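Local coordinates for GTPase activator-like protein (Chaetomium thermophilum, PDB 6SSH), which probably activates a small GTPase, this chain being the Rap/Ran-GAP (TSC2 GAP) domain of a longer protein, at residues Leu34-Lys44 with Val56-Trp67. Sequence-based numbering, arbitrary orientation. Where two conformers were deposited one is given.
Sequences LKGLGALTRLK and VNDMDGQYTYCW. With EDO (1,2-ethanediol), chain B; EDO (1,2-ethanediol), chain E.
The ring of Tyr65 is held between two leucines: Leu34 CB lies over one face, 4.0 Å from the centroid of the Tyr65 ring, and Leu40 CD1 over the opposite face, both as CH-pi contacts. Leu40 carries its CG away from the backbone N (chi1 -170°), which sets its two methyls between the tyrosines: CD1 touches Tyr63 CB at 3.6 Å and CD2 lies over the Tyr63 ring. The other face of that ring takes the aliphatic part of Arg42, whose CD is 3.5 Å from Tyr63 CZ. Leucine, tyrosine and arginine thus interleave on one side of the strand pair.

Charge closes the far end. Arg42 grips Asp58 end-on, NH1 reaching Asp58 OD1 and NH2 reaching Asp58 OD2, each at 2.8 Å, with the guanidinium and carboxylate planes 42° apart. NH1 also donates to Gln62 O, an oxygen shared with Leu43 N, so the guanidinium is tied to backbone as well as carboxylate. Lys44 NZ adds a long salt bridge to Asp58 OD2 (3.9 Å), and the two cations probably favour an ionised aspartate.

Backbone bonds join Ala39 with Cys66 and Thr41 with Thr64 in antiparallel hydrogen-bonded pairs. In the conformer given for Thr41, OG1 turns back to Ala39 O (2.9 Å), meeting it from the face opposite Cys66 N. Beyond, Tyr65 bonds through its backbone to Phe76 of strand 73-78, and Leu34 packs on Val7 and Val78. Helix 28-37 leads through Gly38 into strand 39-42, which pairs antiparallel with strand 63-68 and forms one edge of the mixed sheet within this chain of the Rap/Ran-GAP domain.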
loop_
_atom_site.group_PDB
_atom_site.type_symbol
_atom_site.label_atom_id
_atom_site.label_comp_id
_atom_site.label_asym_id
_atom_site.label_seq_id
_atom_site.Cartn_x
_atom_site.Cartn_y
_atom_site.Cartn_z
ATOM N N LEU A 34 -3.520 -8.690 1.741
ATOM C CA LEU A 34 -4.625 -7.758 1.438
ATOM C C LEU A 34 -5.929 -8.121 2.123
ATOM O O LEU A 34 -6.613 -7.250 2.673
ATOM C CB LEU A 34 -4.886 -7.770 -0.064
ATOM C CG LEU A 34 -3.795 -7.121 -0.949
ATOM C CD1 LEU A 34 -4.275 -7.211 -2.399
ATOM C CD2 LEU A 34 -3.526 -5.697 -0.560
ATOM N N LYS A 35 -6.215 -9.416 2.176
ATOM C CA LYS A 35 -7.449 -9.882 2.767
ATOM C C LYS A 35 -7.455 -9.667 4.251
ATOM O O LYS A 35 -8.522 -9.587 4.858
ATOM C CB LYS A 35 -7.657 -11.359 2.424
ATOM C CG LYS A 35 -7.972 -11.571 0.977
ATOM C CD LYS A 35 -8.118 -13.056 0.662
ATOM C CE LYS A 35 -8.107 -13.318 -0.826
ATOM N NZ LYS A 35 -8.401 -14.755 -1.147
ATOM N N GLY A 36 -6.279 -9.595 4.892
ATOM C CA GLY A 36 -6.245 -9.233 6.291
ATOM C C GLY A 36 -6.241 -7.751 6.587
ATOM O O GLY A 36 -6.627 -7.273 7.668
ATOM N N LEU A 37 -5.835 -6.968 5.602
ATOM C CA LEU A 37 -5.705 -5.560 5.753
ATOM C C LEU A 37 -7.052 -4.901 5.774
ATOM O O LEU A 37 -7.294 -3.968 6.533
ATOM C CB LEU A 37 -4.917 -5.041 4.548
ATOM C CG LEU A 37 -4.328 -3.689 4.633
ATOM C CD1 LEU A 37 -3.328 -3.539 5.807
ATOM C CD2 LEU A 37 -3.642 -3.422 3.296
ATOM N N GLY A 38 -7.981 -5.384 4.938
ATOM C CA GLY A 38 -9.302 -4.821 4.895
ATOM C C GLY A 38 -10.283 -5.772 4.240
ATOM O O GLY A 38 -9.912 -6.881 3.834
ATOM N N ALA A 39 -11.538 -5.362 4.199
ATOM C CA ALA A 39 -12.572 -6.163 3.526
ATOM C C ALA A 39 -12.668 -5.787 2.056
ATOM O O ALA A 39 -12.627 -4.622 1.695
ATOM C CB ALA A 39 -13.878 -5.960 4.145
ATOM N N LEU A 40 -12.877 -6.805 1.239
ATOM C CA LEU A 40 -13.110 -6.576 -0.197
ATOM C C LEU A 40 -14.460 -5.871 -0.380
ATOM O O LEU A 40 -15.484 -6.327 0.158
ATOM C CB LEU A 40 -13.119 -7.933 -0.880
ATOM C CG LEU A 40 -13.113 -7.810 -2.408
ATOM C CD1 LEU A 40 -11.798 -7.443 -2.966
ATOM C CD2 LEU A 40 -13.647 -9.114 -3.056
ATOM N N THR A 41 -14.438 -4.755 -1.087
ATOM C CA THR A 41 -15.584 -3.870 -1.163
ATOM C C THR A 41 -15.819 -3.446 -2.616
ATOM O O THR A 41 -14.870 -3.032 -3.296
ATOM C CB THR A 41 -15.351 -2.677 -0.251
ATOM O OG1 THR A 41 -15.077 -3.180 1.067
ATOM C CG2 THR A 41 -16.570 -1.803 -0.132
ATOM N N ARG A 42 -17.060 -3.589 -3.084
ATOM C CA ARG A 42 -17.430 -3.225 -4.449
ATOM C C ARG A 42 -17.472 -1.704 -4.600
ATOM O O ARG A 42 -18.055 -0.998 -3.781
ATOM C CB ARG A 42 -18.807 -3.840 -4.773
ATOM C CG ARG A 42 -19.238 -3.671 -6.231
ATOM C CD ARG A 42 -18.504 -4.668 -7.188
ATOM N NE ARG A 42 -18.969 -4.518 -8.575
ATOM C CZ ARG A 42 -18.572 -3.497 -9.359
ATOM N NH1 ARG A 42 -17.661 -2.577 -8.989
ATOM N NH2 ARG A 42 -19.112 -3.432 -10.585
ATOM N N LEU A 43 -16.874 -1.198 -5.681
ATOM C CA LEU A 43 -16.791 0.258 -5.875
ATOM C C LEU A 43 -17.976 0.890 -6.636
ATOM O O LEU A 43 -18.355 2.014 -6.328
ATOM C CB LEU A 43 -15.494 0.624 -6.589
ATOM C CG LEU A 43 -14.264 0.497 -5.667
ATOM C CD1 LEU A 43 -13.022 0.565 -6.498
ATOM C CD2 LEU A 43 -14.283 1.649 -4.629
ATOM N N LYS A 44 -18.586 0.177 -7.583
ATOM C CA LYS A 44 -19.647 0.787 -8.381
ATOM C C LYS A 44 -20.848 1.012 -7.527
ATOM O O LYS A 44 -21.347 0.085 -6.900
ATOM C CB LYS A 44 -19.981 -0.090 -9.585
ATOM C CG LYS A 44 -21.049 0.562 -10.461
ATOM C CD LYS A 44 -21.439 -0.291 -11.653
ATOM C CE LYS A 44 -20.384 -0.181 -12.736
ATOM N NZ LYS A 44 -20.862 -0.953 -13.967
ATOM N N VAL A 56 -18.488 5.120 -10.557
ATOM C CA VAL A 56 -19.426 5.169 -11.718
ATOM C C VAL A 56 -19.204 4.062 -12.710
ATOM O O VAL A 56 -20.132 3.353 -13.082
ATOM C CB VAL A 56 -19.310 6.550 -12.423
ATOM C CG1 VAL A 56 -20.311 6.659 -13.581
ATOM C CG2 VAL A 56 -19.597 7.601 -11.455
ATOM N N ASN A 57 -17.980 3.925 -13.204
ATOM C CA ASN A 57 -17.697 3.058 -14.300
ATOM C C ASN A 57 -16.597 2.066 -14.104
ATOM O O ASN A 57 -16.077 1.509 -15.060
ATOM C CB ASN A 57 -17.297 3.856 -15.593
ATOM C CG ASN A 57 -18.282 4.938 -16.001
ATOM O OD1 ASN A 57 -19.395 4.642 -16.416
ATOM N ND2 ASN A 57 -17.841 6.197 -15.948
ATOM N N ASP A 58 -16.196 1.829 -12.840
ATOM C CA ASP A 58 -15.144 0.853 -12.524
ATOM C C ASP A 58 -13.820 1.172 -13.202
ATOM O O ASP A 58 -13.011 0.293 -13.408
ATOM C CB ASP A 58 -15.554 -0.583 -12.821
ATOM C CG ASP A 58 -16.684 -1.094 -11.942
ATOM O OD1 ASP A 58 -16.761 -0.643 -10.762
ATOM O OD2 ASP A 58 -17.488 -1.968 -12.412
ATOM N N MET A 59 -13.560 2.449 -13.421
ATOM C CA MET A 59 -12.324 2.841 -14.060
ATOM C C MET A 59 -11.095 2.460 -13.226
ATOM O O MET A 59 -10.015 2.189 -13.777
ATOM C CB MET A 59 -12.337 4.363 -14.259
ATOM C CG MET A 59 -11.036 4.846 -14.894
ATOM S SD MET A 59 -11.156 6.637 -15.224
ATOM C CE MET A 59 -11.021 7.393 -13.667
ATOM N N ASP A 60 -11.261 2.459 -11.895
ATOM C CA ASP A 60 -10.173 2.117 -10.987
ATOM C C ASP A 60 -10.303 0.670 -10.500
ATOM O O ASP A 60 -9.633 0.292 -9.514
ATOM C CB ASP A 60 -10.164 3.071 -9.807
ATOM C CG ASP A 60 -9.882 4.478 -10.241
ATOM O OD1 ASP A 60 -8.910 4.704 -11.024
ATOM O OD2 ASP A 60 -10.622 5.392 -9.904
ATOM N N GLY A 61 -11.103 -0.154 -11.167
ATOM C CA GLY A 61 -11.312 -1.523 -10.761
ATOM C C GLY A 61 -12.683 -1.714 -10.143
ATOM O O GLY A 61 -13.284 -0.754 -9.688
ATOM N N GLN A 62 -13.113 -2.957 -10.092
ATOM C CA GLN A 62 -14.387 -3.306 -9.484
ATOM C C GLN A 62 -14.357 -3.314 -7.964
ATOM O O GLN A 62 -15.387 -3.049 -7.318
ATOM C CB GLN A 62 -14.921 -4.630 -10.026
ATOM C CG GLN A 62 -15.200 -4.589 -11.517
ATOM C CD GLN A 62 -15.577 -5.928 -12.028
ATOM O OE1 GLN A 62 -15.814 -6.870 -11.260
ATOM N NE2 GLN A 62 -15.621 -6.057 -13.347
ATOM N N TYR A 63 -13.211 -3.587 -7.371
ATOM C CA TYR A 63 -13.070 -3.778 -5.916
ATOM C C TYR A 63 -11.868 -3.068 -5.338
ATOM O O TYR A 63 -10.865 -2.922 -5.993
ATOM C CB TYR A 63 -12.960 -5.256 -5.581
ATOM C CG TYR A 63 -14.189 -6.036 -5.880
ATOM C CD1 TYR A 63 -14.337 -6.699 -7.112
ATOM C CD2 TYR A 63 -15.247 -6.129 -4.971
ATOM C CE1 TYR A 63 -15.501 -7.386 -7.444
ATOM C CE2 TYR A 63 -16.403 -6.848 -5.282
ATOM C CZ TYR A 63 -16.525 -7.447 -6.507
ATOM O OH TYR A 63 -17.650 -8.164 -6.820
ATOM N N THR A 64 -11.983 -2.653 -4.078
ATOM C CA THR A 64 -10.814 -2.320 -3.273
ATOM C C THR A 64 -10.956 -3.015 -1.914
ATOM O O THR A 64 -11.872 -3.810 -1.724
ATOM C CB THR A 64 -10.636 -0.830 -3.191
ATOM O OG1 THR A 64 -9.293 -0.658 -2.707
ATOM C CG2 THR A 64 -11.626 -0.154 -2.319
ATOM N N TYR A 65 -10.003 -2.747 -1.049
ATOM C CA TYR A 65 -10.021 -3.212 0.311
ATOM C C TYR A 65 -10.193 -2.000 1.230
ATOM O O TYR A 65 -9.568 -0.958 1.019
ATOM C CB TYR A 65 -8.712 -3.979 0.645
ATOM C CG TYR A 65 -8.623 -5.307 -0.065
ATOM C CD1 TYR A 65 -8.093 -5.385 -1.351
ATOM C CD2 TYR A 65 -9.130 -6.470 0.503
ATOM C CE1 TYR A 65 -8.075 -6.576 -2.012
ATOM C CE2 TYR A 65 -9.095 -7.666 -0.134
ATOM C CZ TYR A 65 -8.543 -7.715 -1.406
ATOM O OH TYR A 65 -8.511 -8.944 -2.043
ATOM N N CYS A 66 -11.025 -2.181 2.266
ATOM C CA CYS A 66 -11.366 -1.078 3.166
ATOM C C CYS A 66 -11.393 -1.560 4.610
ATOM O O CYS A 66 -11.802 -2.667 4.904
ATOM C CB CYS A 66 -12.753 -0.499 2.822
ATOM S SG CYS A 66 -12.883 0.141 1.156
ATOM N N TRP A 67 -11.078 -0.636 5.505
ATOM C CA TRP A 67 -11.115 -0.909 6.953
ATOM C C TRP A 67 -11.907 0.128 7.675
ATOM O O TRP A 67 -11.820 1.297 7.341
ATOM C CB TRP A 67 -9.684 -0.880 7.497
ATOM C CG TRP A 67 -9.599 -0.845 8.965
ATOM C CD1 TRP A 67 -9.524 0.272 9.778
ATOM C CD2 TRP A 67 -9.607 -1.949 9.778
ATOM N NE1 TRP A 67 -9.476 -0.112 11.073
ATOM C CE2 TRP A 67 -9.518 -1.479 11.121
ATOM C CE3 TRP A 67 -9.639 -3.312 9.551
ATOM C CZ2 TRP A 67 -9.480 -2.330 12.236
ATOM C CZ3 TRP A 67 -9.579 -4.165 10.666
ATOM C CH2 TRP A 67 -9.523 -3.679 11.988
HETATM C C1 EDO B . -10.511 -5.621 -10.945
HETATM O O1 EDO B . -11.731 -5.044 -11.482
HETATM C C2 EDO B . -10.574 -5.734 -9.427
HETATM O O2 EDO B . -10.656 -4.467 -8.806
HETATM C C1 EDO E . -9.340 -9.994 -5.674
HETATM O O1 EDO E . -8.336 -9.195 -4.988
HETATM C C2 EDO E . -10.696 -9.338 -6.018
HETATM O O2 EDO E . -10.594 -8.212 -6.906
#